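Local coordinates for protein 5'-Methylthioadenosine Nucleosidase (Arabidopsis thaliana, PDB 2H8G) that is a plant nucleosidase of the phosphorylase superfamily that holds adenine in a pocket of its mixed alpha/beta fold, at residues 124-127 with 128-131; 234-237 with 238-242. One frame throughout, in Å; residues are numbered along the deposited sequence.

Contact 1 of 2, residues 124-127 with 128-131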
loop_
_atom_site.group_PDB
_atom_site.type_symbol
_atom_site.label_atom_id
_atom_site.label_comp_id
_atom_site.label_asym_id
_atom_site.label_seq_id
_atom_site.Cartn_x
_atom_site.Cartn_y
_atom_site.Cartn_z
ATOM N N GLY A 124 -21.464 18.659 5.973
ATOM C CA GLY A 124 -22.612 18.025 6.592
ATOM C C GLY A 124 -22.321 16.877 7.537
ATOM O O GLY A 124 -23.246 16.208 7.984
ATOM N N ALA A 125 -21.053 16.640 7.851
ATOM C CA ALA A 125 -20.711 15.546 8.756
ATOM C C ALA A 125 -20.814 15.964 10.218
ATOM O O ALA A 125 -20.496 17.098 10.580
ATOM C CB ALA A 125 -19.300 15.039 8.460
ATOM N N ASN A 126 -21.273 15.037 11.050
ATOM C CA ASN A 126 -21.402 15.259 12.485
ATOM C C ASN A 126 -20.790 14.066 13.211
ATOM O O ASN A 126 -20.802 12.951 12.698
ATOM C CB ASN A 126 -22.875 15.396 12.881
ATOM C CG ASN A 126 -23.512 16.655 12.330
ATOM O OD1 ASN A 126 -23.061 17.765 12.611
ATOM N ND2 ASN A 126 -24.566 16.489 11.543
ATOM N N ILE A 127 -20.252 14.304 14.400
ATOM C CA ILE A 127 -19.660 13.234 15.190
ATOM C C ILE A 127 -20.719 12.157 15.407
ATOM O O ILE A 127 -21.859 12.460 15.762
ATOM C CB ILE A 127 -19.190 13.753 16.566
ATOM C CG1 ILE A 127 -18.094 14.804 16.382
ATOM C CG2 ILE A 127 -18.687 12.595 17.424
ATOM C CD1 ILE A 127 -16.826 14.263 15.764
ATOM N N GLY A 128 -20.347 10.902 15.178
ATOM C CA GLY A 128 -21.285 9.814 15.373
ATOM C C GLY A 128 -21.978 9.330 14.115
ATOM O O GLY A 128 -22.542 8.239 14.105
ATOM N N ASP A 129 -21.953 10.133 13.056
ATOM C CA ASP A 129 -22.586 9.736 11.806
ATOM C C ASP A 129 -21.857 8.557 11.180
ATOM O O ASP A 129 -20.628 8.510 11.183
ATOM C CB ASP A 129 -22.562 10.871 10.774
ATOM C CG ASP A 129 -23.507 11.998 11.106
ATOM O OD1 ASP A 129 -24.455 11.788 11.892
ATOM O OD2 ASP A 129 -23.307 13.099 10.553
ATOM N N VAL A 130 -22.618 7.605 10.651
ATOM C CA VAL A 130 -22.024 6.475 9.959
ATOM C C VAL A 130 -22.429 6.675 8.508
ATOM O O VAL A 130 -23.605 6.572 8.160
ATOM C CB VAL A 130 -22.549 5.123 10.452
ATOM C CG1 VAL A 130 -21.865 4.003 9.671
ATOM C CG2 VAL A 130 -22.280 4.973 11.945
ATOM N N PHE A 131 -21.440 6.988 7.680
ATOM C CA PHE A 131 -21.631 7.253 6.258
ATOM C C PHE A 131 -21.455 6.056 5.338
ATOM O O PHE A 131 -20.665 5.153 5.610
ATOM C CB PHE A 131 -20.621 8.303 5.782
ATOM C CG PHE A 131 -21.007 9.723 6.068
ATOM C CD1 PHE A 131 -20.954 10.240 7.359
ATOM C CD2 PHE A 131 -21.382 10.564 5.025
ATOM C CE1 PHE A 131 -21.269 11.578 7.600
ATOM C CE2 PHE A 131 -21.694 11.894 5.260
ATOM C CZ PHE A 131 -21.640 12.404 6.547
HETATM O O HOH W 1 -26.189 13.795 12.503
HETATM O O HOH W 2 -24.407 11.994 14.543
#

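Contact 2 of 2, residues 234-237 with 238-242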
loop_
_atom_site.group_PDB
_atom_site.type_symbol
_atom_site.label_atom_id
_atom_site.label_comp_id
_atom_site.label_asym_id
_atom_site.label_seq_id
_atom_site.Cartn_x
_atom_site.Cartn_y
_atom_site.Cartn_z
ATOM N N ALA A 234 -6.130 14.155 16.762
ATOM C CA ALA A 234 -5.808 12.945 17.505
ATOM C C ALA A 234 -6.615 12.867 18.798
ATOM O O ALA A 234 -7.161 11.814 19.138
ATOM C CB ALA A 234 -4.312 12.902 17.808
ATOM N N GLU A 235 -6.692 13.987 19.511
ATOM C CA GLU A 235 -7.426 14.054 20.768
ATOM C C GLU A 235 -8.898 13.697 20.613
ATOM O O GLU A 235 -9.411 12.827 21.322
ATOM C CB GLU A 235 -7.307 15.456 21.376
ATOM C CG GLU A 235 -8.077 15.628 22.681
ATOM C CD GLU A 235 -7.988 17.041 23.233
ATOM O OE1 GLU A 235 -6.862 17.497 23.523
ATOM O OE2 GLU A 235 -9.044 17.694 23.377
ATOM N N GLU A 236 -9.585 14.367 19.691
ATOM C CA GLU A 236 -11.005 14.105 19.479
ATOM C C GLU A 236 -11.245 12.706 18.913
ATOM O O GLU A 236 -12.209 12.032 19.279
ATOM C CB GLU A 236 -11.616 15.167 18.554
ATOM C CG GLU A 236 -13.100 14.945 18.285
ATOM C CD GLU A 236 -13.796 16.146 17.671
ATOM O OE1 GLU A 236 -13.301 16.686 16.660
ATOM O OE2 GLU A 236 -14.855 16.546 18.198
ATOM N N PHE A 237 -10.368 12.274 18.016
ATOM C CA PHE A 237 -10.476 10.949 17.417
ATOM C C PHE A 237 -10.497 9.872 18.499
ATOM O O PHE A 237 -11.419 9.059 18.563
ATOM C CB PHE A 237 -9.297 10.730 16.457
ATOM C CG PHE A 237 -9.000 9.286 16.154
ATOM C CD1 PHE A 237 -10.010 8.411 15.769
ATOM C CD2 PHE A 237 -7.689 8.816 16.215
ATOM C CE1 PHE A 237 -9.718 7.086 15.444
ATOM C CE2 PHE A 237 -7.386 7.497 15.894
ATOM C CZ PHE A 237 -8.405 6.631 15.507
ATOM N N LEU A 238 -9.481 9.879 19.356
ATOM C CA LEU A 238 -9.380 8.885 20.418
ATOM C C LEU A 238 -10.457 9.048 21.486
ATOM O O LEU A 238 -10.915 8.068 22.070
ATOM C CB LEU A 238 -7.990 8.948 21.053
ATOM C CG LEU A 238 -6.839 8.721 20.064
ATOM C CD1 LEU A 238 -5.506 8.987 20.750
ATOM C CD2 LEU A 238 -6.900 7.299 19.516
ATOM N N GLN A 239 -10.861 10.289 21.735
ATOM C CA GLN A 239 -11.888 10.577 22.733
ATOM C C GLN A 239 -13.225 9.943 22.355
ATOM O O GLN A 239 -13.963 9.461 23.216
ATOM C CB GLN A 239 -12.070 12.091 22.868
ATOM C CG GLN A 239 -13.074 12.521 23.926
ATOM C CD GLN A 239 -13.466 13.980 23.792
ATOM O OE1 GLN A 239 -12.613 14.852 23.616
ATOM N NE2 GLN A 239 -14.764 14.255 23.878
ATOM N N ASN A 240 -13.530 9.940 21.060
ATOM C CA ASN A 240 -14.794 9.392 20.575
ATOM C C ASN A 240 -14.703 7.984 19.995
ATOM O O ASN A 240 -15.713 7.415 19.581
ATOM C CB ASN A 240 -15.395 10.325 19.519
ATOM C CG ASN A 240 -15.814 11.659 20.091
ATOM O OD1 ASN A 240 -16.512 11.717 21.102
ATOM N ND2 ASN A 240 -15.401 12.742 19.441
ATOM N N LEU A 241 -13.499 7.427 19.969
ATOM C CA LEU A 241 -13.280 6.096 19.417
ATOM C C LEU A 241 -14.225 5.027 19.959
ATOM O O LEU A 241 -14.917 4.359 19.197
ATOM C CB LEU A 241 -11.829 5.665 19.659
ATOM C CG LEU A 241 -11.422 4.294 19.111
ATOM C CD1 LEU A 241 -11.556 4.277 17.588
ATOM C CD2 LEU A 241 -9.990 3.995 19.522
ATOM N N THR A 242 -14.260 4.863 21.277
ATOM C CA THR A 242 -15.116 3.845 21.877
ATOM C C THR A 242 -16.605 3.998 21.568
ATOM O O THR A 242 -17.246 3.057 21.104
ATOM C CB THR A 242 -14.915 3.799 23.406
ATOM O OG1 THR A 242 -13.555 3.454 23.690
ATOM C CG2 THR A 242 -15.839 2.767 24.041
HETATM O O HOH W 3 -16.098 15.621 20.207
#

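Contact 1 of 2, residues 124-127 with 128-131
The F131 ring turns its edge, at CZ, to A125, with the CA of A125 near the ring plane and its CB 4.0 Å from CZ; G124 O also lies at this edge, while T197 and K171 pack on the F131 side chain. The side chains of N126 and D129 lie side by side and point the same way, but the amide and carboxylate planes are 74° apart. Both belong to a type II beta turn, N126 to D129, that leads into strand 130-138 of the mixed sheet. The turn is closed by D129 N donating to N126 O over 3.1 Å, and G128 fills its third position with a positive phi. The D129 carboxylate makes a second bond across the turn: CG sits beside its own backbone N (chi1 -72°), which carries OD2 back to N126 N at 2.9 Å. That bond is bent, 135° at the hydrogen, and the donor lies above the carboxylate plane. The other oxygen, D129 OD1, accepts from two waters, each 2.7 Å away: one also donates to I127 O, and the other accepts a long bond of 3.3 Å from N126 ND2.

Contact 2 of 2, residues 234-237 with 238-242
The first turns of the C-terminal helix 233-259 edge the adenine pocket, and F237 is the residue here that reaches the ligand. Its CG is anti to the backbone N (chi1 159°), and the ring projects out from the helix, where two leucines meet it. L238 crosses it, bringing CD2 to 3.7 Å from F237 CE2. L241, one turn on, lies alongside and points the same way, its CD1 4.0 Å from F237 CE1. T116, T224 and L181 also pack against F237, while L238 touches I145 of the second subunit. The backbone has the i to i+4 bonding of an alpha-helix: L238 N to A234 O is nearly straight at 173°, whereas N240 N to E236 O is more bent over 3.0 Å, and N240 N also makes a weak bond to F237 O. E236 and N240, an i, i+4 couple, are the polar pair facing strand 217-226. E236 is extended beyond CG, and N240 ND2 lies 3.4 Å from its CG, with the carboxylate farther off and the two flat groups turned 39° apart. A water joins them, donating to E236 OE2 at 2.5 Å and accepting from N240 ND2 at 3.1 Å. Both ends are also tied to strand 217-226, E236 OE1 by L226 N and N240 ND2 by T224 O.

Both contacts are local and partly buried. In contact 1, the turn that starts strand 130-138, A125 and F131 are buried and N126 is exposed; in contact 2, at the opening of helix 233-259, E236 and F237 are buried while E235, L238 and Q239 are exposed. Strand 217-226 is common to both: contact 1 meets it by backbone bonds of G128 and D129 with V223, contact 2 by the side chains of E236 and N240. They touch at I127, whose CG2 lies 3.9 Å from N240 ND2 and whose CD1 lies 3.9 Å from E236 OE2. F237 touches adenine, whereas the side chain of I127 stays about 9 Å from it.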